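Aac(6')-Ii (Enterococcus faecium, PDB 1N71) is an aminoglycoside 6'-N-acetyltransferase of the GNAT superfamily, a resistance enzyme that uses acetyl-coenzyme A to acetylate the antibiotic. Local coordinates at residues T69-H74 and A100-I105; G104-L109 and W170-I175; S18-L23 and P75-S80. One frame throughout, in Å; residues are numbered along the deposited sequence.

The three contacts share one sheet: interactions 1 and 2 border the second subunit and interaction 3 the cofactor. Interactions 1 and 2 lie about 8 Å apart between centres, share Gly104 and Ile105, and both touch the second subunit; where they meet, Trp71 O to Tyr108 N and Leu73 N to Tyr108 O, both 2.8 Å, are probable hydrogen bonds. Interaction 3 uses the later half of strand 70-78, whose earlier half serves interaction 1. Its centre is about 22 Å from each of the others, beyond the centre of the chain. There Leu76 and Val78 line the coenzyme A pocket, while in interaction 2 the side chain of Leu109 lies about 5 Å from coenzyme A.

Interaction 1: T69-H74 and A100-I105; sequences TGWELH and ASRGGI
Thr69 and Ile105 are joined first by a backbone hydrogen bond, Ile105 N to Thr69 O at 2.9 Å. Its N-H...O angle is 162°, and the donor lies in the carbonyl plane, on a lone pair. Apolar packing reinforces this: the side chains run side by side, Thr69 CG2 3.5 Å from Ile105 CD1, tighter than an ordinary carbon contact. A chi1 of 55° sets Thr69 OG1 between the backbone N and carbonyl carbon and CG2 beside that N, where it meets Ile105. OG1 lies within hydrogen-bonding range of Tyr66 O and, the stronger partner, Ala161 O of the second subunit, its one proton serving one fully or shared.

Trp71 meets Arg102 and Gly104 by van der Waals contact: Arg102 CD lies 3.8 Å from Trp71 CH2, guanidinium and ring planes nearly perpendicular (88°), and Gly104 CA 3.9 Å from Trp71 NE1, whose N-H bonds Ile68 O.

A classic beta bulge, Thr69 and Gly70 facing Tyr66, and a Schellman motif ending helix 87-101, with Gly103 as C-prime at positive phi, flank the contact. It thus ties the start of strand 70-78 to the helix-to-strand connection of a beta-alpha-beta unit completed by strand 106-112.

Interaction 2: G104-L109 and W170-I175; sequences GITIYL and WMAKTI
Thr106-Leu109 and Trp170-Thr174 form an antiparallel ladder in the central sheet; the axes of these short segments approach to 4.6 Å, with 166° between their N-to-C directions. Hydrogen-bonded pairs Ile107-Lys173 and Leu109-Met171 alternate with non-hydrogen-bonded pairs Thr106-Thr174 and Tyr108-Ala172. Ile107 N reaches Lys173 O and Lys173 N reaches Ile107 O, each at 3.0 Å; Leu109 and Met171 likewise exchange two backbone bonds. One further bond, Ile175 N to Ile105 O at 2.9 Å, follows beyond the last bridge.

A side chain adds to this pattern. With OG1 swung opposite its own backbone N (chi1 179°), Thr106 gives OG1 to Lys173 O at 2.9 Å, approaching from 62° above the carbonyl plane. Lys173 O is therefore gripped by two donors. Thr106 OG1 also accepts from a water at 2.7 Å, and this water lies 3.2 Å from Thr174 OG1, which is bonded in turn to Asn160 of the second subunit.

On the face with Ile107 and Leu109, the Leu109 side chain lies alongside that of Met171, CD1 3.9 Å from Met171 CB, and Ile107 meets Ile175 with the two chains crossed. Helices 87-101 and 144-149 cover this face, and Lys173 NZ pairs there with Glu96. On the other face, Tyr108 CB rests 3.9 Å from Ala172 CB, both residues packing on Leu158 of the second subunit. Trp170 stacks on Trp170 of that subunit. The pairing is a core element of the mixed sheet of the GNAT fold, helix-covered on one face and facing the dimer partner on the other.

Interaction 3: S18-L23 and P75-S80; sequences SDLLRL and PLVVES. With COA (coenzyme A), chain E.
Leu20 and Val77 reach tip to tip at the centre of the contact. Leu20 CD2 lies 3.8 Å from Val77 CG1, and Leu20 CG is equally near Val77 CG2, so the leucine fork meets both valine methyls. The other branch of the fork, CD1, touches the aliphatic part of Glu79, 3.7 Å from Glu79 CG, with the two side chains crossed. With CG anti to the backbone N (chi1 -175°), Leu20 extends toward the strand, and its branches divide between Val77 and Glu79. Leu21 crosses Val77 at about a right angle, its CD2 4.1 Å from Val77 CG1 and 4.5 Å from Pro75 CG, a looser edge of the same apolar patch. The bonding across the two segments is wholly by packing, and the axes of helix 18-23 and strand 75-78 cross at 90°, 9.2 Å apart.

Behind this patch the strand turns its other face to coenzyme A. Val78 N donates to COA O9P, a long bond of 3.3 Å with an N-H...O angle of 143°, and Leu76 CD2 packs 3.7 Å from the COA methyl CEP. The strand's backbone thus contributes one long hydrogen bond to the pantetheine arm, consistent with the way this strand meets the cofactor in GNAT enzymes. Farther along, Arg83 NE bonds back to Val78 O, and the backbone N-H groups of Lys84, Gln86 and Gly88 bond the cofactor.

Around the patch, helix 33-40 closes one flank through Met40, which touches both Leu21 and Pro75, and strand 55-66 pairs with Pro75, Val77 and Glu79 through backbone bonds. Helix 11-24 covers one face of the C-terminal end of strand 70-78 and of the loop residue Glu79, while helices 87-101 and 144-149 meet Leu76 on the cofactor face.

Interaction 1: T69-H74 and A100-I105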
loop_
_atom_site.group_PDB
_atom_site.type_symbol
_atom_site.label_atom_id
_atom_site.label_comp_id
_atom_site.label_asym_id
_atom_site.label_seq_id
_atom_site.Cartn_x
_atom_site.Cartn_y
_atom_site.Cartn_z
ATOM N N THR A 69 8.893 11.525 -0.320
ATOM C CA THR A 69 9.510 10.803 0.788
ATOM C C THR A 69 9.363 9.284 0.840
ATOM O O THR A 69 10.330 8.584 1.131
ATOM C CB THR A 69 8.989 11.363 2.124
ATOM O OG1 THR A 69 7.559 11.307 2.127
ATOM C CG2 THR A 69 9.440 12.809 2.314
ATOM N N GLY A 70 8.159 8.782 0.585
ATOM C CA GLY A 70 7.930 7.347 0.652
ATOM C C GLY A 70 7.682 6.668 -0.683
ATOM O O GLY A 70 6.718 6.980 -1.381
ATOM N N TRP A 71 8.549 5.717 -1.020
ATOM C CA TRP A 71 8.451 4.988 -2.279
ATOM C C TRP A 71 8.204 3.495 -2.089
ATOM O O TRP A 71 8.727 2.888 -1.158
ATOM C CB TRP A 71 9.744 5.158 -3.073
ATOM C CG TRP A 71 10.019 6.566 -3.479
ATOM C CD1 TRP A 71 10.275 7.626 -2.658
ATOM C CD2 TRP A 71 10.083 7.066 -4.818
ATOM N NE1 TRP A 71 10.498 8.762 -3.407
ATOM C CE2 TRP A 71 10.385 8.445 -4.736
ATOM C CE3 TRP A 71 9.916 6.483 -6.080
ATOM C CZ2 TRP A 71 10.527 9.252 -5.871
ATOM C CZ3 TRP A 71 10.058 7.286 -7.214
ATOM C CH2 TRP A 71 10.361 8.657 -7.097
ATOM N N GLU A 72 7.414 2.915 -2.988
ATOM C CA GLU A 72 7.131 1.486 -2.955
ATOM C C GLU A 72 7.972 0.781 -4.010
ATOM O O GLU A 72 7.908 1.126 -5.195
ATOM C CB GLU A 72 5.653 1.205 -3.246
ATOM C CG GLU A 72 5.388 -0.278 -3.523
ATOM C CD GLU A 72 3.925 -0.595 -3.798
ATOM O OE1 GLU A 72 3.179 0.304 -4.232
ATOM O OE2 GLU A 72 3.525 -1.759 -3.590
ATOM N N LEU A 73 8.757 -0.202 -3.577
ATOM C CA LEU A 73 9.591 -0.982 -4.479
ATOM C C LEU A 73 8.651 -1.928 -5.223
ATOM O O LEU A 73 7.980 -2.767 -4.609
ATOM C CB LEU A 73 10.632 -1.779 -3.674
ATOM C CG LEU A 73 11.656 -2.650 -4.420
ATOM C CD1 LEU A 73 12.758 -3.064 -3.453
ATOM C CD2 LEU A 73 10.983 -3.879 -5.022
ATOM N N HIS A 74 8.585 -1.780 -6.542
ATOM C CA HIS A 74 7.711 -2.625 -7.348
ATOM C C HIS A 74 7.915 -2.361 -8.837
ATOM O O HIS A 74 7.805 -1.226 -9.292
ATOM C CB HIS A 74 6.247 -2.369 -6.971
ATOM C CG HIS A 74 5.261 -3.100 -7.828
ATOM N ND1 HIS A 74 4.929 -2.685 -9.101
ATOM C CD2 HIS A 74 4.541 -4.224 -7.599
ATOM C CE1 HIS A 74 4.045 -3.520 -9.618
ATOM N NE2 HIS A 74 3.793 -4.464 -8.727
ATOM N N ALA A 100 17.000 8.042 -3.310
ATOM C CA ALA A 100 17.628 9.041 -2.454
ATOM C C ALA A 100 17.872 10.340 -3.211
ATOM O O ALA A 100 17.630 11.422 -2.683
ATOM C CB ALA A 100 18.945 8.509 -1.914
ATOM N N SER A 101 18.349 10.226 -4.449
ATOM C CA SER A 101 18.654 11.403 -5.259
ATOM C C SER A 101 17.431 12.257 -5.564
ATOM O O SER A 101 17.563 13.412 -5.966
ATOM C CB SER A 101 19.338 10.991 -6.571
ATOM O OG SER A 101 18.441 10.322 -7.441
ATOM N N ARG A 102 16.239 11.698 -5.379
ATOM C CA ARG A 102 15.019 12.454 -5.633
ATOM C C ARG A 102 14.421 12.984 -4.335
ATOM O O ARG A 102 13.303 13.481 -4.322
ATOM C CB ARG A 102 13.982 11.592 -6.362
ATOM C CG ARG A 102 14.470 11.051 -7.700
ATOM C CD ARG A 102 13.316 10.614 -8.583
ATOM N NE ARG A 102 13.786 10.016 -9.830
ATOM C CZ ARG A 102 12.997 9.711 -10.855
ATOM N NH1 ARG A 102 11.694 9.950 -10.784
ATOM N NH2 ARG A 102 13.509 9.153 -11.946
ATOM N N GLY A 103 15.171 12.872 -3.245
ATOM C CA GLY A 103 14.682 13.354 -1.963
ATOM C C GLY A 103 13.948 12.287 -1.168
ATOM O O GLY A 103 13.352 12.577 -0.130
ATOM N N GLY A 104 13.988 11.051 -1.663
ATOM C CA GLY A 104 13.326 9.952 -0.981
ATOM C C GLY A 104 13.964 9.609 0.353
ATOM O O GLY A 104 15.180 9.716 0.519
ATOM N N ILE A 105 13.135 9.181 1.302
ATOM C CA ILE A 105 13.586 8.826 2.643
ATOM C C ILE A 105 13.469 7.327 2.905
ATOM O O ILE A 105 14.362 6.705 3.479
ATOM C CB ILE A 105 12.718 9.520 3.720
ATOM C CG1 ILE A 105 12.722 11.035 3.514
ATOM C CG2 ILE A 105 13.217 9.148 5.099
ATOM C CD1 ILE A 105 11.887 11.778 4.533
#

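Interaction 2: G104-L109 and W170-I175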
loop_
_atom_site.group_PDB
_atom_site.type_symbol
_atom_site.label_atom_id
_atom_site.label_comp_id
_atom_site.label_asym_id
_atom_site.label_seq_id
_atom_site.Cartn_x
_atom_site.Cartn_y
_atom_site.Cartn_z
ATOM N N GLY A 104 13.988 11.051 -1.663
ATOM C CA GLY A 104 13.326 9.952 -0.981
ATOM C C GLY A 104 13.964 9.609 0.353
ATOM O O GLY A 104 15.180 9.716 0.519
ATOM N N ILE A 105 13.135 9.181 1.302
ATOM C CA ILE A 105 13.586 8.826 2.643
ATOM C C ILE A 105 13.469 7.327 2.905
ATOM O O ILE A 105 14.362 6.705 3.479
ATOM C CB ILE A 105 12.718 9.520 3.720
ATOM C CG1 ILE A 105 12.722 11.035 3.514
ATOM C CG2 ILE A 105 13.217 9.148 5.099
ATOM C CD1 ILE A 105 11.887 11.778 4.533
ATOM N N THR A 106 12.348 6.753 2.497
ATOM C CA THR A 106 12.121 5.339 2.742
ATOM C C THR A 106 11.502 4.610 1.564
ATOM O O THR A 106 10.767 5.185 0.761
ATOM C CB THR A 106 11.197 5.133 3.955
ATOM O OG1 THR A 106 10.978 3.730 4.158
ATOM C CG2 THR A 106 9.857 5.791 3.711
ATOM N N ILE A 107 11.808 3.323 1.490
ATOM C CA ILE A 107 11.295 2.456 0.452
ATOM C C ILE A 107 10.642 1.307 1.190
ATOM O O ILE A 107 11.224 0.761 2.125
ATOM C CB ILE A 107 12.434 1.899 -0.431
ATOM C CG1 ILE A 107 13.100 3.041 -1.206
ATOM C CG2 ILE A 107 11.884 0.841 -1.395
ATOM C CD1 ILE A 107 14.270 2.584 -2.082
ATOM N N TYR A 108 9.429 0.958 0.790
ATOM C CA TYR A 108 8.729 -0.150 1.419
ATOM C C TYR A 108 8.215 -1.064 0.321
ATOM O O TYR A 108 8.163 -0.682 -0.845
ATOM C CB TYR A 108 7.561 0.350 2.272
ATOM C CG TYR A 108 6.410 0.896 1.468
ATOM C CD1 TYR A 108 6.457 2.184 0.925
ATOM C CD2 TYR A 108 5.276 0.120 1.235
ATOM C CE1 TYR A 108 5.398 2.682 0.175
ATOM C CE2 TYR A 108 4.213 0.608 0.484
ATOM C CZ TYR A 108 4.281 1.888 -0.040
ATOM O OH TYR A 108 3.228 2.370 -0.777
ATOM N N LEU A 109 7.831 -2.274 0.700
ATOM C CA LEU A 109 7.350 -3.254 -0.257
ATOM C C LEU A 109 6.446 -4.253 0.438
ATOM O O LEU A 109 6.431 -4.352 1.667
ATOM C CB LEU A 109 8.544 -3.993 -0.875
ATOM C CG LEU A 109 9.428 -4.720 0.150
ATOM C CD1 LEU A 109 8.899 -6.135 0.390
ATOM C CD2 LEU A 109 10.863 -4.777 -0.350
ATOM N N TRP A 170 4.704 -6.674 4.941
ATOM C CA TRP A 170 5.224 -5.342 4.630
ATOM C C TRP A 170 6.621 -5.139 5.205
ATOM O O TRP A 170 6.842 -5.329 6.398
ATOM C CB TRP A 170 4.304 -4.253 5.195
ATOM C CG TRP A 170 3.082 -3.971 4.383
ATOM C CD1 TRP A 170 3.034 -3.615 3.062
ATOM C CD2 TRP A 170 1.729 -3.940 4.855
ATOM N NE1 TRP A 170 1.736 -3.359 2.686
ATOM C CE2 TRP A 170 0.914 -3.551 3.767
ATOM C CE3 TRP A 170 1.126 -4.199 6.093
ATOM C CZ2 TRP A 170 -0.473 -3.416 3.879
ATOM C CZ3 TRP A 170 -0.257 -4.063 6.207
ATOM C CH2 TRP A 170 -1.040 -3.674 5.102
ATOM N N MET A 171 7.555 -4.736 4.349
ATOM C CA MET A 171 8.927 -4.496 4.761
ATOM C C MET A 171 9.343 -3.082 4.361
ATOM O O MET A 171 8.853 -2.536 3.373
ATOM C CB MET A 171 9.852 -5.520 4.113
ATOM C CG MET A 171 9.445 -6.958 4.406
ATOM S SD MET A 171 10.646 -8.149 3.846
ATOM C CE MET A 171 12.013 -7.785 4.937
ATOM N N ALA A 172 10.254 -2.490 5.121
ATOM C CA ALA A 172 10.676 -1.134 4.812
ATOM C C ALA A 172 12.098 -0.860 5.253
ATOM O O ALA A 172 12.651 -1.549 6.119
ATOM C CB ALA A 172 9.722 -0.139 5.469
ATOM N N LYS A 173 12.684 0.156 4.642
ATOM C CA LYS A 173 14.038 0.566 4.951
ATOM C C LYS A 173 14.137 2.067 4.725
ATOM O O LYS A 173 13.590 2.596 3.758
ATOM C CB LYS A 173 15.035 -0.160 4.037
ATOM C CG LYS A 173 16.495 0.243 4.250
ATOM C CD LYS A 173 17.418 -0.465 3.254
ATOM C CE LYS A 173 18.874 -0.076 3.457
ATOM N NZ LYS A 173 19.772 -0.721 2.439
ATOM N N THR A 174 14.788 2.762 5.647
ATOM C CA THR A 174 14.998 4.191 5.486
ATOM C C THR A 174 16.393 4.194 4.867
ATOM O O THR A 174 17.340 3.649 5.434
ATOM C CB THR A 174 14.930 4.904 6.838
ATOM O OG1 THR A 174 13.549 5.035 7.215
ATOM C CG2 THR A 174 15.566 6.275 6.762
ATOM N N ILE A 175 16.508 4.795 3.690
ATOM C CA ILE A 175 17.757 4.755 2.935
ATOM C C ILE A 175 18.827 5.827 3.089
ATOM O O ILE A 175 19.855 5.765 2.417
ATOM C CB ILE A 175 17.431 4.612 1.441
ATOM C CG1 ILE A 175 16.620 5.823 0.965
ATOM C CG2 ILE A 175 16.617 3.336 1.222
ATOM C CD1 ILE A 175 16.268 5.783 -0.501
HETATM O O HOH W 1 10.906 3.328 6.804
#

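Interaction 3: S18-L23 and P75-S80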
loop_
_atom_site.group_PDB
_atom_site.type_symbol
_atom_site.label_atom_id
_atom_site.label_comp_id
_atom_site.label_asym_id
_atom_site.label_seq_id
_atom_site.Cartn_x
_atom_site.Cartn_y
_atom_site.Cartn_z
ATOM N N SER A 18 8.496 -7.410 -20.793
ATOM C CA SER A 18 7.160 -7.986 -20.876
ATOM C C SER A 18 7.228 -9.504 -20.734
ATOM O O SER A 18 6.507 -10.094 -19.932
ATOM C CB SER A 18 6.512 -7.622 -22.211
ATOM O OG SER A 18 5.213 -8.178 -22.308
ATOM N N ASP A 19 8.097 -10.135 -21.516
ATOM C CA ASP A 19 8.244 -11.583 -21.450
ATOM C C ASP A 19 8.637 -11.990 -20.035
ATOM O O ASP A 19 7.973 -12.815 -19.404
ATOM C CB ASP A 19 9.316 -12.064 -22.430
ATOM C CG ASP A 19 8.955 -11.786 -23.876
ATOM O OD1 ASP A 19 7.806 -12.074 -24.267
ATOM O OD2 ASP A 19 9.824 -11.286 -24.623
ATOM N N LEU A 20 9.718 -11.392 -19.543
ATOM C CA LEU A 20 10.221 -11.683 -18.209
ATOM C C LEU A 20 9.118 -11.621 -17.158
ATOM O O LEU A 20 9.080 -12.439 -16.239
ATOM C CB LEU A 20 11.336 -10.699 -17.852
ATOM C CG LEU A 20 12.070 -10.938 -16.533
ATOM C CD1 LEU A 20 12.634 -12.349 -16.500
ATOM C CD2 LEU A 20 13.184 -9.914 -16.389
ATOM N N LEU A 21 8.221 -10.651 -17.296
ATOM C CA LEU A 21 7.117 -10.494 -16.355
ATOM C C LEU A 21 6.065 -11.575 -16.570
ATOM O O LEU A 21 5.525 -12.123 -15.611
ATOM C CB LEU A 21 6.476 -9.113 -16.509
ATOM C CG LEU A 21 7.344 -7.912 -16.124
ATOM C CD1 LEU A 21 6.623 -6.621 -16.467
ATOM C CD2 LEU A 21 7.660 -7.970 -14.638
ATOM N N ARG A 22 5.778 -11.870 -17.834
ATOM C CA ARG A 22 4.791 -12.886 -18.188
ATOM C C ARG A 22 5.255 -14.271 -17.750
ATOM O O ARG A 22 4.480 -15.049 -17.195
ATOM C CB ARG A 22 4.552 -12.889 -19.699
ATOM N N LEU A 23 6.522 -14.575 -18.009
ATOM C CA LEU A 23 7.086 -15.865 -17.639
ATOM C C LEU A 23 7.064 -16.044 -16.126
ATOM O O LEU A 23 6.551 -17.041 -15.613
ATOM C CB LEU A 23 8.526 -15.974 -18.139
ATOM C CG LEU A 23 8.780 -15.787 -19.636
ATOM C CD1 LEU A 23 10.278 -15.849 -19.903
ATOM C CD2 LEU A 23 8.047 -16.859 -20.431
ATOM N N PRO A 75 8.250 -3.406 -9.605
ATOM C CA PRO A 75 8.442 -4.777 -9.130
ATOM C C PRO A 75 9.936 -5.060 -9.031
ATOM O O PRO A 75 10.763 -4.157 -9.186
ATOM C CB PRO A 75 7.805 -5.593 -10.234
ATOM C CG PRO A 75 8.301 -4.855 -11.458
ATOM C CD PRO A 75 8.147 -3.380 -11.077
ATOM N N LEU A 76 10.271 -6.314 -8.755
ATOM C CA LEU A 76 11.658 -6.754 -8.706
ATOM C C LEU A 76 11.652 -8.156 -9.284
ATOM O O LEU A 76 11.047 -9.070 -8.721
ATOM C CB LEU A 76 12.214 -6.795 -7.280
ATOM C CG LEU A 76 13.627 -7.403 -7.202
ATOM C CD1 LEU A 76 14.575 -6.671 -8.166
ATOM C CD2 LEU A 76 14.154 -7.327 -5.776
ATOM N N VAL A 77 12.311 -8.323 -10.419
ATOM C CA VAL A 77 12.361 -9.625 -11.053
ATOM C C VAL A 77 13.720 -9.855 -11.690
ATOM O O VAL A 77 14.308 -8.947 -12.279
ATOM C CB VAL A 77 11.271 -9.759 -12.136
ATOM C CG1 VAL A 77 11.466 -8.695 -13.196
ATOM C CG2 VAL A 77 11.326 -11.149 -12.765
ATOM N N VAL A 78 14.211 -11.078 -11.538
ATOM C CA VAL A 78 15.484 -11.504 -12.093
ATOM C C VAL A 78 15.185 -12.813 -12.816
ATOM O O VAL A 78 14.496 -13.671 -12.266
ATOM C CB VAL A 78 16.514 -11.775 -10.975
ATOM C CG1 VAL A 78 17.795 -12.359 -11.570
ATOM C CG2 VAL A 78 16.812 -10.485 -10.219
ATOM N N GLU A 79 15.676 -12.970 -14.044
ATOM C CA GLU A 79 15.427 -14.214 -14.775
ATOM C C GLU A 79 15.713 -15.378 -13.841
ATOM O O GLU A 79 16.762 -15.419 -13.201
ATOM C CB GLU A 79 16.331 -14.331 -16.000
ATOM C CG GLU A 79 16.129 -13.257 -17.037
ATOM C CD GLU A 79 16.862 -13.567 -18.327
ATOM O OE1 GLU A 79 18.064 -13.903 -18.265
ATOM O OE2 GLU A 79 16.240 -13.468 -19.404
ATOM N N SER A 80 14.782 -16.322 -13.768
ATOM C CA SER A 80 14.938 -17.474 -12.888
ATOM C C SER A 80 16.217 -18.250 -13.163
ATOM O O SER A 80 16.683 -19.006 -12.313
ATOM C CB SER A 80 13.730 -18.410 -13.016
ATOM O OG SER A 80 13.652 -18.971 -14.313
HETATM N N1A COA E . 15.347 -16.721 0.389
HETATM C C2A COA E . 16.379 -16.471 1.215
HETATM N N3A COA E . 17.516 -15.792 0.940
HETATM C C4A COA E . 17.522 -15.335 -0.359
HETATM C C5A COA E . 16.545 -15.516 -1.311
HETATM C C6A COA E . 15.387 -16.249 -0.899
HETATM N N6A COA E . 14.368 -16.495 -1.720
HETATM N N7A COA E . 16.902 -14.911 -2.507
HETATM C C8A COA E . 18.072 -14.400 -2.256
HETATM N N9A COA E . 18.517 -14.618 -0.973
HETATM C C1B COA E . 19.783 -14.194 -0.357
HETATM C C2B COA E . 21.011 -14.867 -0.977
HETATM O O2B COA E . 21.249 -16.116 -0.315
HETATM C C3B COA E . 22.176 -13.923 -0.698
HETATM O O3B COA E . 22.566 -14.090 0.676
HETATM P P3B COA E . 24.103 -14.368 1.079
HETATM O O7A COA E . 24.453 -15.611 0.349
HETATM O O8A COA E . 24.055 -14.516 2.555
HETATM O O9A COA E . 24.826 -13.160 0.613
HETATM C C4B COA E . 21.490 -12.556 -0.832
HETATM O O4B COA E . 20.109 -12.822 -0.555
HETATM C C5B COA E . 21.673 -11.869 -2.193
HETATM O O5B COA E . 20.948 -12.574 -3.208
HETATM P P1A COA E . 21.020 -12.151 -4.765
HETATM O O1A COA E . 21.875 -13.125 -5.477
HETATM O O2A COA E . 21.309 -10.702 -4.859
HETATM O O3A COA E . 19.492 -12.387 -5.196
HETATM P P2A COA E . 18.912 -12.687 -6.666
HETATM O O4A COA E . 18.672 -14.140 -6.791
HETATM O O5A COA E . 19.715 -11.984 -7.687
HETATM O O6A COA E . 17.486 -11.954 -6.580
HETATM C CBP COA E . 15.165 -12.259 -5.915
HETATM C CCP COA E . 16.615 -12.173 -5.458
HETATM C CDP COA E . 14.298 -12.592 -4.693
HETATM C CEP COA E . 14.741 -10.882 -6.504
HETATM C CAP COA E . 15.059 -13.402 -7.015
HETATM O OAP COA E . 15.403 -14.686 -6.485
HETATM C C9P COA E . 13.703 -13.415 -7.743
HETATM O O9P COA E . 13.599 -12.927 -8.876
HETATM N N8P COA E . 12.680 -13.973 -7.081
HETATM C C7P COA E . 11.314 -14.091 -7.580
HETATM C C6P COA E . 10.546 -12.773 -7.519
HETATM C C5P COA E . 10.002 -12.451 -6.140
HETATM O O5P COA E . 9.338 -13.287 -5.514
HETATM N N4P COA E . 10.283 -11.228 -5.667
HETATM C C3P COA E . 9.858 -10.704 -4.364
HETATM C C2P COA E . 9.122 -9.380 -4.492
HETATM S S1P COA E . 7.622 -9.300 -3.496
#